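Local coordinates for protein paenibacillus xanthan lyase (Paenibacillus, PDB 6F2P) that degrades the polysaccharide xanthan as a xanthan lyase, probably through a beta-elimination chemistry shared with other polysaccharide lyases of family 8, at residues 48-53 / 98-103; 68-73 / 106-111. All coordinates share one frame; numbering follows the deposited sequence.

Contact 1: residues 48-53 / 98-103; sequences MLKDPN and KADIIS. With MPD ((4S)-2-methyl-2,4-pentanediol), chain B.
Asp100 presents its carboxylate to the methylene chain of Lys50 and not to its ammonium group, although the two residues carry opposite charges. Lys50 NZ stands 5.3 Å from Asp100 OD2, too far for a salt bridge, whereas methylene CD of the lysine lies 3.7 Å from that same oxygen. The two side chains cross at about a right angle. A bend at the last torsion of Lys50 (chi4 48°) turns NZ back over its own loop, where it donates to Met48 O at 2.9 Å. This donor is tilted 32° out of the carbonyl plane, and Trp45 O accepts from NZ as well. Asp100 OD2, in turn, takes a hydrogen bond from the indole NE1 of Trp45, so one preceding residue serves both polar ends; any lysine-aspartate attraction probably acts only over the longer distance.

Met48 adds a methyl-to-carbonyl touch. Extended from CG onward, with CG anti to the backbone N (chi1 -173°), it carries CE to within 3.6 Å of Asp100 O, and its side chain also touches Met80 of helix 68-85. A methylpentanediol molecule, probably from the crystallisation liquor, bridges the two segments: its O4 donates to Lys50 O at 2.9 Å, and Ser103 OG reaches O4 only weakly, at 3.5 Å. The arrangement is that of an inter-helix loop, following helix 28-46, folded against the side of helix 95-111 in the alpha-helical N-terminal domain of a family 8 polysaccharide lyase.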
loop_
_atom_site.group_PDB
_atom_site.type_symbol
_atom_site.label_atom_id
_atom_site.label_comp_id
_atom_site.label_asym_id
_atom_site.label_seq_id
_atom_site.Cartn_x
_atom_site.Cartn_y
_atom_site.Cartn_z
ATOM N N MET A 48 -46.374 25.779 -0.508
ATOM C CA MET A 48 -46.686 25.313 0.834
ATOM C C MET A 48 -48.192 25.148 1.072
ATOM O O MET A 48 -49.003 25.968 0.645
ATOM C CB MET A 48 -46.080 26.244 1.891
ATOM C CG MET A 48 -46.231 25.723 3.318
ATOM S SD MET A 48 -45.488 26.781 4.573
ATOM C CE MET A 48 -45.691 25.766 6.031
ATOM N N LEU A 49 -48.556 24.069 1.752
ATOM C CA LEU A 49 -49.902 23.904 2.265
ATOM C C LEU A 49 -50.039 24.664 3.585
ATOM O O LEU A 49 -49.321 24.385 4.546
ATOM C CB LEU A 49 -50.209 22.416 2.420
ATOM C CG LEU A 49 -50.146 21.801 1.019
ATOM C CD1 LEU A 49 -49.964 20.318 1.048
ATOM C CD2 LEU A 49 -51.414 22.155 0.259
ATOM N N LYS A 50 -50.954 25.632 3.624
ATOM C CA LYS A 50 -50.981 26.604 4.712
ATOM C C LYS A 50 -52.160 26.534 5.677
ATOM O O LYS A 50 -52.169 27.244 6.679
ATOM C CB LYS A 50 -50.879 28.019 4.150
ATOM C CG LYS A 50 -49.680 28.219 3.252
ATOM C CD LYS A 50 -49.548 29.670 2.840
ATOM C CE LYS A 50 -48.509 29.811 1.736
ATOM N NZ LYS A 50 -48.722 28.805 0.659
ATOM N N ASP A 51 -53.142 25.686 5.408
ATOM C CA ASP A 51 -54.399 25.767 6.151
ATOM C C ASP A 51 -54.524 24.778 7.319
ATOM O O ASP A 51 -53.937 23.703 7.283
ATOM C CB ASP A 51 -55.562 25.663 5.169
ATOM C CG ASP A 51 -55.402 26.615 4.007
ATOM O OD1 ASP A 51 -55.097 27.808 4.255
ATOM O OD2 ASP A 51 -55.542 26.159 2.852
ATOM N N PRO A 52 -55.274 25.163 8.370
ATOM C CA PRO A 52 -55.369 24.401 9.624
ATOM C C PRO A 52 -55.654 22.916 9.429
ATOM O O PRO A 52 -55.119 22.075 10.155
ATOM C CB PRO A 52 -56.539 25.077 10.362
ATOM C CG PRO A 52 -57.168 26.000 9.369
ATOM C CD PRO A 52 -56.064 26.398 8.449
ATOM N N ASN A 53 -56.477 22.610 8.437
ATOM C CA ASN A 53 -56.883 21.241 8.162
ATOM C C ASN A 53 -55.811 20.366 7.493
ATOM O O ASN A 53 -55.986 19.153 7.381
ATOM C CB ASN A 53 -58.119 21.270 7.266
ATOM C CG ASN A 53 -57.851 21.958 5.925
ATOM O OD1 ASN A 53 -57.335 23.080 5.873
ATOM N ND2 ASN A 53 -58.185 21.272 4.834
ATOM N N LYS A 98 -42.500 34.772 8.131
ATOM C CA LYS A 98 -42.249 34.402 9.523
ATOM C C LYS A 98 -43.389 33.558 10.092
ATOM O O LYS A 98 -43.164 32.470 10.628
ATOM C CB LYS A 98 -42.040 35.657 10.381
ATOM C CG LYS A 98 -41.976 35.403 11.891
ATOM C CD LYS A 98 -41.695 36.695 12.663
ATOM C CE LYS A 98 -42.821 37.038 13.644
ATOM N NZ LYS A 98 -42.567 36.535 15.032
ATOM N N ALA A 99 -44.613 34.058 9.949
ATOM C CA ALA A 99 -45.782 33.375 10.491
ATOM C C ALA A 99 -45.951 31.991 9.887
ATOM O O ALA A 99 -46.286 31.039 10.589
ATOM C CB ALA A 99 -47.038 34.212 10.281
ATOM N N ASP A 100 -45.717 31.878 8.583
ATOM C CA ASP A 100 -45.891 30.600 7.902
ATOM C C ASP A 100 -44.816 29.595 8.302
ATOM O O ASP A 100 -45.094 28.401 8.464
ATOM C CB ASP A 100 -45.952 30.789 6.387
ATOM C CG ASP A 100 -47.330 31.235 5.915
ATOM O OD1 ASP A 100 -48.314 30.946 6.629
ATOM O OD2 ASP A 100 -47.427 31.873 4.841
ATOM N N ILE A 101 -43.595 30.092 8.482
ATOM C CA ILE A 101 -42.516 29.261 8.976
ATOM C C ILE A 101 -42.864 28.706 10.348
ATOM O O ILE A 101 -42.806 27.493 10.573
ATOM C CB ILE A 101 -41.209 30.038 9.067
ATOM C CG1 ILE A 101 -40.742 30.428 7.669
ATOM C CG2 ILE A 101 -40.151 29.195 9.732
ATOM C CD1 ILE A 101 -39.610 31.397 7.671
ATOM N N ILE A 102 -43.260 29.590 11.256
ATOM C CA ILE A 102 -43.478 29.191 12.644
ATOM C C ILE A 102 -44.668 28.253 12.801
ATOM O O ILE A 102 -44.612 27.283 13.575
ATOM C CB ILE A 102 -43.625 30.407 13.561
ATOM C CG1 ILE A 102 -42.340 31.239 13.515
ATOM C CG2 ILE A 102 -43.958 29.963 14.977
ATOM C CD1 ILE A 102 -42.235 32.287 14.587
ATOM N N SER A 103 -45.736 28.534 12.056
ATOM C CA SER A 103 -46.916 27.677 12.056
ATOM C C SER A 103 -46.534 26.291 11.544
ATOM O O SER A 103 -46.981 25.273 12.081
ATOM C CB SER A 103 -48.008 28.278 11.183
ATOM O OG SER A 103 -49.041 27.333 10.945
HETATM C C1 MPD B . -52.816 32.955 6.966
HETATM C C2 MPD B . -52.373 31.600 6.446
HETATM O O2 MPD B . -51.616 31.784 5.268
HETATM C CM MPD B . -53.596 30.746 6.143
HETATM C C3 MPD B . -51.459 30.941 7.463
HETATM C C4 MPD B . -52.106 29.937 8.394
HETATM O O4 MPD B . -51.134 28.975 8.746
HETATM C C5 MPD B . -52.618 30.615 9.648
#

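Contact 2: residues 68-73 / 106-111; sequences TSITTT and DWMNAN
Helix-helix packing within an alpha-helical hairpin brings Met108 of helix 95-111 against Ile70 and Thr73 of helix 68-85. The two segments run in roughly opposite directions, and their closest CA atoms, those of Ile70 and Met108, are 8.7 Å apart. Ile70 and Thr73 are three residues apart, close to one helical turn, and so present neighbouring side chains to a single methionine. Bends at chi2 (-60°) and chi3 (-74°) curl the Met108 chain, which separates the two touches: CE lies 4.1 Å from Ile70 CD1, while SD meets Thr73 CG2 end to end at 3.8 Å. SD also lies in the plane of the Trp107 ring, at the edge of the indole.

Thr73 divides its two branches between helices. CG2, anti to the backbone N, extends to the sulfur, and OG1 turns back to donate to Ser69 O at 2.7 Å. Ser69 O also accepts from Thr73 N, and these two donors approach from opposite faces of the carbonyl plane. Trp126 of helix 123-141 packs on Ile70, and Ala61 and Phe63 touch Thr73. With no hydrogen bond crossing between the segments, the pairing rests on dispersion between methyl groups and a polarisable sulfur; the bond to Ser69 O satisfies the hydroxyl of this buried threonine within its own helix, which probably lowers the cost of burying it.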
loop_
_atom_site.group_PDB
_atom_site.type_symbol
_atom_site.label_atom_id
_atom_site.label_comp_id
_atom_site.label_asym_id
_atom_site.label_seq_id
_atom_site.Cartn_x
_atom_site.Cartn_y
_atom_site.Cartn_z
ATOM N N THR A 68 -38.699 10.059 4.886
ATOM C CA THR A 68 -37.966 11.084 4.140
ATOM C C THR A 68 -38.712 12.413 4.189
ATOM O O THR A 68 -38.109 13.479 4.193
ATOM C CB THR A 68 -37.774 10.675 2.674
ATOM O OG1 THR A 68 -37.129 9.397 2.618
ATOM C CG2 THR A 68 -36.954 11.703 1.922
ATOM N N SER A 69 -40.036 12.339 4.242
ATOM C CA SER A 69 -40.858 13.536 4.296
ATOM C C SER A 69 -40.521 14.432 5.490
ATOM O O SER A 69 -40.657 15.655 5.412
ATOM C CB SER A 69 -42.331 13.161 4.292
ATOM O OG SER A 69 -42.689 12.592 3.042
ATOM N N ILE A 70 -40.061 13.827 6.581
ATOM C CA ILE A 70 -39.589 14.595 7.732
ATOM C C ILE A 70 -38.454 15.546 7.331
ATOM O O ILE A 70 -38.529 16.756 7.553
ATOM C CB ILE A 70 -39.112 13.669 8.875
ATOM C CG1 ILE A 70 -40.238 12.721 9.299
ATOM C CG2 ILE A 70 -38.615 14.483 10.063
ATOM C CD1 ILE A 70 -41.422 13.428 9.908
ATOM N N THR A 71 -37.409 14.992 6.729
ATOM C CA THR A 71 -36.246 15.767 6.329
ATOM C C THR A 71 -36.615 16.798 5.275
ATOM O O THR A 71 -36.197 17.965 5.348
ATOM C CB THR A 71 -35.138 14.843 5.760
ATOM O OG1 THR A 71 -34.677 13.955 6.783
ATOM C CG2 THR A 71 -33.959 15.650 5.220
ATOM N N THR A 72 -37.399 16.357 4.292
ATOM C CA THR A 72 -37.778 17.202 3.162
ATOM C C THR A 72 -38.542 18.424 3.642
ATOM O O THR A 72 -38.259 19.554 3.223
ATOM C CB THR A 72 -38.640 16.439 2.152
ATOM O OG1 THR A 72 -38.020 15.185 1.864
ATOM C CG2 THR A 72 -38.774 17.221 0.866
ATOM N N THR A 73 -39.500 18.190 4.533
ATOM C CA THR A 73 -40.309 19.266 5.077
ATOM C C THR A 73 -39.422 20.288 5.775
ATOM O O THR A 73 -39.524 21.493 5.503
ATOM C CB THR A 73 -41.366 18.733 6.068
ATOM O OG1 THR A 73 -42.244 17.818 5.398
ATOM C CG2 THR A 73 -42.169 19.875 6.651
ATOM N N ASP A 106 -44.793 24.488 14.377
ATOM C CA ASP A 106 -45.721 24.075 15.412
ATOM C C ASP A 106 -46.629 22.966 14.931
ATOM O O ASP A 106 -47.034 22.097 15.707
ATOM C CB ASP A 106 -46.506 25.271 15.912
ATOM C CG ASP A 106 -45.674 26.146 16.824
ATOM O OD1 ASP A 106 -44.874 25.570 17.600
ATOM O OD2 ASP A 106 -45.806 27.390 16.761
ATOM N N TRP A 107 -46.920 22.976 13.639
ATOM C CA TRP A 107 -47.700 21.901 13.056
ATOM C C TRP A 107 -46.909 20.599 13.132
ATOM O O TRP A 107 -47.438 19.563 13.553
ATOM C CB TRP A 107 -48.103 22.208 11.610
ATOM C CG TRP A 107 -49.088 21.207 11.101
ATOM C CD1 TRP A 107 -50.448 21.279 11.196
ATOM C CD2 TRP A 107 -48.794 19.956 10.468
ATOM N NE1 TRP A 107 -51.018 20.155 10.651
ATOM C CE2 TRP A 107 -50.024 19.327 10.195
ATOM C CE3 TRP A 107 -47.607 19.304 10.106
ATOM C CZ2 TRP A 107 -50.106 18.082 9.569
ATOM C CZ3 TRP A 107 -47.691 18.065 9.480
ATOM C CH2 TRP A 107 -48.933 17.471 9.216
ATOM N N MET A 108 -45.640 20.656 12.726
ATOM C CA MET A 108 -44.784 19.478 12.784
ATOM C C MET A 108 -44.737 18.977 14.220
ATOM O O MET A 108 -44.790 17.773 14.465
ATOM C CB MET A 108 -43.368 19.777 12.284
ATOM C CG MET A 108 -43.246 19.969 10.784
ATOM S SD MET A 108 -43.758 18.547 9.792
ATOM C CE MET A 108 -42.403 17.407 10.050
ATOM N N ASN A 109 -44.659 19.905 15.170
ATOM C CA ASN A 109 -44.590 19.508 16.571
ATOM C C ASN A 109 -45.872 18.865 17.069
ATOM O O ASN A 109 -45.861 18.137 18.063
ATOM C CB ASN A 109 -44.223 20.676 17.474
ATOM C CG ASN A 109 -43.877 20.221 18.870
ATOM O OD1 ASN A 109 -42.748 19.785 19.133
ATOM N ND2 ASN A 109 -44.853 20.283 19.774
ATOM N N ALA A 110 -46.976 19.139 16.379
ATOM C CA ALA A 110 -48.270 18.631 16.812
ATOM C C ALA A 110 -48.626 17.332 16.120
ATOM O O ALA A 110 -49.479 16.590 16.599
ATOM C CB ALA A 110 -49.360 19.662 16.571
ATOM N N ASN A 111 -47.971 17.048 15.000
ATOM C CA ASN A 111 -48.466 16.006 14.108
ATOM C C ASN A 111 -47.460 14.937 13.701
ATOM O O ASN A 111 -47.814 13.763 13.555
ATOM C CB ASN A 111 -49.073 16.655 12.864
ATOM C CG ASN A 111 -50.312 17.470 13.187
ATOM O OD1 ASN A 111 -50.292 18.698 13.141
ATOM N ND2 ASN A 111 -51.395 16.785 13.528
#

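How the contacts relate
Helix 95-111 takes part in both contacts, whose centres are 12 Å apart: its 98-103 portion receives the loop 48-53 in contact 1, and its last residues, 106-111, pack on the start of helix 68-85 in contact 2. Along the chain the segments alternate, 48-53, 68-73, 98-103 and 106-111, so the pairings cross: contact 2 joins successive helices, while contact 1 skips helix 68-85 to bring the earlier loop onto helix 95-111. All four lie within the N-terminal alpha-helical domain, far from the centre of this elongated chain. Contact 1 is partly buried and contact 2 buried; the same helix thus packs against a loop at one part of its length and against a neighbouring helix at its end.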